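Local coordinates for FHA domain-containing protein FhaA (Mycobacterium tuberculosis, PDB 3PO8) that binds phosphorylated MviN and PknB through this phosphothreonine-recognising FHA domain and regulates cell growth and peptidoglycan synthesis, at residues 16-19 against 20-23; 78-81 against 82-85. One frame throughout, in Å; residues are numbered along the deposited sequence.

Contact 1 of 2, residues 16-19 against 20-23; sequences RTYQ and LREG
At the end of edge strand 17-19 of the FHA beta-sandwich, the chain leaves the six-stranded sheet, and Tyr-18 meets both Leu-20 and Arg-21. CG of Tyr-18 is anti to the backbone N (chi1 176°), and the ring reaches forward along the chain. Leu-20 touches it with one branch. Leu-20 CD2 lies 3.9 Å from Tyr-18 CE2, at the ring edge and near its plane, and the two side chains cross at about a right angle. Arg-21 bends at chi3 (-125°) and brings its head to the phenol end. Arg-21 NE is 3.2 Å from Tyr-18 OH, while Arg-21 NH2 lies in the ring plane, 4.0 Å from Tyr-18 CE1. Ring and guanidinium planes are 57° apart, so the groups do not stack. The phenol oxygen has a hydrogen bond to Asn-25 OD1. Asn-25 also binds the carbonyl of Arg-21 through ND2, which ties both residues to one amide. A water donates to Leu-20 O (2.8 Å) and weakly to Gln-19 OE1 (3.4 Å), bridging the two residues.

Backbone bonds from Tyr-18 to Leu-8 and from Leu-20 to Val-6 keep this corner on strand 4-10. The Tyr-18 ring meets Phe-35 of strand 35-36. Leu-20 packs on Ile-49 and Trp-51 of strand 47-51 in the other sheet.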
loop_
_atom_site.group_PDB
_atom_site.type_symbol
_atom_site.label_atom_id
_atom_site.label_comp_id
_atom_site.label_asym_id
_atom_site.label_seq_id
_atom_site.Cartn_x
_atom_site.Cartn_y
_atom_site.Cartn_z
ATOM N N ARG A 16 12.009 -0.626 4.891
ATOM C CA ARG A 16 11.829 0.220 3.715
ATOM C C ARG A 16 10.446 0.882 3.689
ATOM O O ARG A 16 9.428 0.226 3.902
ATOM C CB ARG A 16 12.034 -0.584 2.431
ATOM C CG ARG A 16 12.138 0.253 1.205
ATOM C CD ARG A 16 12.863 -0.479 0.072
ATOM N NE ARG A 16 12.191 -1.702 -0.316
ATOM C CZ ARG A 16 11.384 -1.840 -1.361
ATOM N NH1 ARG A 16 11.129 -0.814 -2.168
ATOM N NH2 ARG A 16 10.862 -3.033 -1.626
ATOM N N THR A 17 10.443 2.173 3.366
ATOM C CA THR A 17 9.290 3.040 3.529
ATOM C C THR A 17 8.996 3.811 2.250
ATOM O O THR A 17 9.890 4.185 1.513
ATOM C CB THR A 17 9.554 4.021 4.690
ATOM O OG1 THR A 17 9.643 3.271 5.915
ATOM C CG2 THR A 17 8.472 5.061 4.831
ATOM N N TYR A 18 7.705 4.036 2.006
ATOM C CA TYR A 18 7.232 4.859 0.924
ATOM C C TYR A 18 6.206 5.849 1.454
ATOM O O TYR A 18 5.308 5.467 2.234
ATOM C CB TYR A 18 6.596 3.971 -0.136
ATOM C CG TYR A 18 5.984 4.748 -1.265
ATOM C CD1 TYR A 18 6.774 5.325 -2.241
ATOM C CD2 TYR A 18 4.622 4.927 -1.342
ATOM C CE1 TYR A 18 6.203 6.048 -3.287
ATOM C CE2 TYR A 18 4.035 5.658 -2.376
ATOM C CZ TYR A 18 4.830 6.207 -3.343
ATOM O OH TYR A 18 4.299 6.941 -4.389
ATOM N N GLN A 19 6.354 7.102 1.062
ATOM C CA GLN A 19 5.421 8.144 1.434
ATOM C C GLN A 19 4.456 8.402 0.290
ATOM O O GLN A 19 4.880 8.659 -0.821
ATOM C CB GLN A 19 6.163 9.422 1.813
ATOM C CG GLN A 19 5.253 10.473 2.398
ATOM C CD GLN A 19 5.983 11.523 3.185
ATOM O OE1 GLN A 19 6.019 12.675 2.786
ATOM N NE2 GLN A 19 6.569 11.129 4.306
ATOM N N LEU A 20 3.156 8.380 0.583
ATOM C CA LEU A 20 2.171 8.581 -0.473
ATOM C C LEU A 20 2.322 9.955 -1.083
ATOM O O LEU A 20 2.538 10.959 -0.367
ATOM C CB LEU A 20 0.730 8.438 0.007
ATOM C CG LEU A 20 0.306 7.104 0.589
ATOM C CD1 LEU A 20 -1.187 7.102 0.841
ATOM C CD2 LEU A 20 0.679 5.980 -0.334
ATOM N N ARG A 21 2.178 10.009 -2.393
ATOM C CA ARG A 21 2.062 11.267 -3.111
ATOM C C ARG A 21 0.613 11.493 -3.495
ATOM O O ARG A 21 -0.174 10.550 -3.585
ATOM C CB ARG A 21 2.907 11.208 -4.385
ATOM C CG ARG A 21 4.384 10.875 -4.142
ATOM C CD ARG A 21 5.191 10.768 -5.436
ATOM N NE ARG A 21 5.895 9.487 -5.567
ATOM C CZ ARG A 21 6.393 9.006 -6.710
ATOM N NH1 ARG A 21 6.278 9.686 -7.851
ATOM N NH2 ARG A 21 7.007 7.834 -6.721
ATOM N N GLU A 22 0.250 12.739 -3.741
ATOM C CA GLU A 22 -1.072 13.049 -4.240
ATOM C C GLU A 22 -1.288 12.314 -5.554
ATOM O O GLU A 22 -0.412 12.243 -6.413
ATOM C CB GLU A 22 -1.203 14.564 -4.434
ATOM C CG GLU A 22 -2.556 15.021 -4.905
ATOM C CD GLU A 22 -2.664 16.526 -4.968
ATOM O OE1 GLU A 22 -1.980 17.220 -4.171
ATOM O OE2 GLU A 22 -3.445 17.003 -5.829
ATOM N N GLY A 23 -2.471 11.730 -5.691
ATOM C CA GLY A 23 -2.827 10.997 -6.866
ATOM C C GLY A 23 -2.763 9.509 -6.615
ATOM O O GLY A 23 -3.014 9.012 -5.518
HETATM O O HOH W 1 4.226 13.137 -0.097
#

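Contact 2 of 2, residues 78-81 against 82-85; sequences QLAD and GDVI
Asp-83, the last residue of a type II beta turn, folds its carboxylate back onto the backbone of Leu-79 and Ala-80. The turn starts at Ala-80. It is closed by Asp-83 N donating to Ala-80 O at 3.0 Å. The side chain adds a second link in the reverse sense: Ala-80 N donates to Asp-83 OD2 at 2.9 Å, with an N-H...O angle of 162°. The N-H comes from above the carboxylate plane, 66° out of it. With chi1 at -76°, Asp-83 CG points away from its own carbonyl carbon, and the carboxylate swings back across the turn.

The Leu-79 side chain slants across that of Asp-83. Leu-79 CD2 lies alongside the aspartate, 4.0 Å from Asp-83 CB and 3.8 Å from Asp-83 OD2. Leu-79 CD2 also reaches Ile-85 CG1 at 4.2 Å, so one branch touches two residues of 82-85. Both aliphatic side chains also pack on Val-94 of strand 90-98. Gly-82 has a positive phi at the third position of the turn, a place commonly taken by glycine in type II turns. Asp-81 OD1 accepts a hydrogen bond from Met-96 N, on strand 90-98.

The carboxylate of Asp-83 is buried but well supplied with donors. OD2 receives Ala-80 N and Trp-77 NE1, and OD1 receives Asn-70 ND2. A water donates to Asp-83 OD1 and to Asp-81 O, each at 2.8 Å. Several neutral donors thus share the load of one acidic group. They would be expected to stabilise its charged form and fix its rotation. The same bonds join the turn to Trp-77 of strand 76-78 and to Asn-70, between strands 68-69 and 72-73.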
loop_
_atom_site.group_PDB
_atom_site.type_symbol
_atom_site.label_atom_id
_atom_site.label_comp_id
_atom_site.label_asym_id
_atom_site.label_seq_id
_atom_site.Cartn_x
_atom_site.Cartn_y
_atom_site.Cartn_z
ATOM N N GLN A 78 -10.866 2.060 2.705
ATOM C CA GLN A 78 -10.375 3.344 3.159
ATOM C C GLN A 78 -9.414 3.119 4.302
ATOM O O GLN A 78 -9.813 2.573 5.324
ATOM C CB GLN A 78 -11.517 4.242 3.583
ATOM C CG GLN A 78 -11.036 5.613 4.015
ATOM C CD GLN A 78 -12.117 6.599 4.209
ATOM O OE1 GLN A 78 -13.039 6.680 3.393
ATOM N NE2 GLN A 78 -12.002 7.409 5.259
ATOM N N LEU A 79 -8.159 3.511 4.111
ATOM C CA LEU A 79 -7.116 3.198 5.056
ATOM C C LEU A 79 -7.218 4.100 6.272
ATOM O O LEU A 79 -7.619 5.266 6.177
ATOM C CB LEU A 79 -5.744 3.327 4.395
ATOM C CG LEU A 79 -5.368 2.272 3.374
ATOM C CD1 LEU A 79 -4.199 2.715 2.582
ATOM C CD2 LEU A 79 -5.039 0.923 4.041
ATOM N N ALA A 80 -6.814 3.549 7.407
ATOM C CA ALA A 80 -6.661 4.274 8.670
ATOM C C ALA A 80 -5.287 3.994 9.242
ATOM O O ALA A 80 -4.674 2.973 8.962
ATOM C CB ALA A 80 -7.707 3.841 9.685
ATOM N N ASP A 81 -4.840 4.897 10.120
ATOM C CA ASP A 81 -3.578 4.728 10.807
ATOM C C ASP A 81 -3.541 3.350 11.478
ATOM O O ASP A 81 -4.514 2.942 12.143
ATOM C CB ASP A 81 -3.448 5.840 11.843
ATOM C CG ASP A 81 -2.137 5.822 12.576
ATOM O OD1 ASP A 81 -1.075 5.886 11.956
ATOM O OD2 ASP A 81 -2.177 5.796 13.820
ATOM N N GLY A 82 -2.451 2.613 11.249
ATOM C CA GLY A 82 -2.246 1.320 11.846
ATOM C C GLY A 82 -2.698 0.142 11.021
ATOM O O GLY A 82 -2.485 -0.999 11.434
ATOM N N ASP A 83 -3.334 0.404 9.887
ATOM C CA ASP A 83 -3.759 -0.707 9.033
ATOM C C ASP A 83 -2.564 -1.469 8.523
ATOM O O ASP A 83 -1.498 -0.896 8.290
ATOM C CB ASP A 83 -4.603 -0.220 7.861
ATOM C CG ASP A 83 -6.040 0.138 8.259
ATOM O OD1 ASP A 83 -6.468 -0.100 9.418
ATOM O OD2 ASP A 83 -6.779 0.641 7.371
ATOM N N VAL A 84 -2.740 -2.774 8.390
ATOM C CA VAL A 84 -1.691 -3.636 7.878
ATOM C C VAL A 84 -2.174 -4.277 6.592
ATOM O O VAL A 84 -3.185 -5.013 6.563
ATOM C CB VAL A 84 -1.237 -4.683 8.908
ATOM C CG1 VAL A 84 -0.150 -5.554 8.320
ATOM C CG2 VAL A 84 -0.710 -3.967 10.161
ATOM N N ILE A 85 -1.480 -3.924 5.511
ATOM C CA ILE A 85 -1.798 -4.465 4.178
ATOM C C ILE A 85 -0.978 -5.717 3.927
ATOM O O ILE A 85 0.219 -5.701 4.138
ATOM C CB ILE A 85 -1.489 -3.439 3.071
ATOM C CG1 ILE A 85 -2.204 -2.115 3.341
ATOM C CG2 ILE A 85 -1.865 -4.045 1.705
ATOM C CD1 ILE A 85 -1.555 -0.981 2.602
HETATM O O HOH W 2 -6.017 0.618 12.090
#

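How the contacts relate
From the N terminus, strand 4-10 runs first, and the chain returns along strand 17-19. Contact 1 then takes it round the corner into strand 23-28, passing from the six-stranded sheet to the five-stranded one. The chain later leaves the five-stranded sheet at edge strand 76-78. Contact 2 makes the turn back into strand 84-87 of the six-stranded sheet. The two contacts lie in series and neither nest nor cross. The centres of contact 1 and contact 2 are about 14 Å apart. The nearest atoms of contact 1 and contact 2 are about 6 Å apart, without touching. Both are connections between the sheets, made in opposite directions, and Leu-20 and Leu-79 both pack on Ile-49.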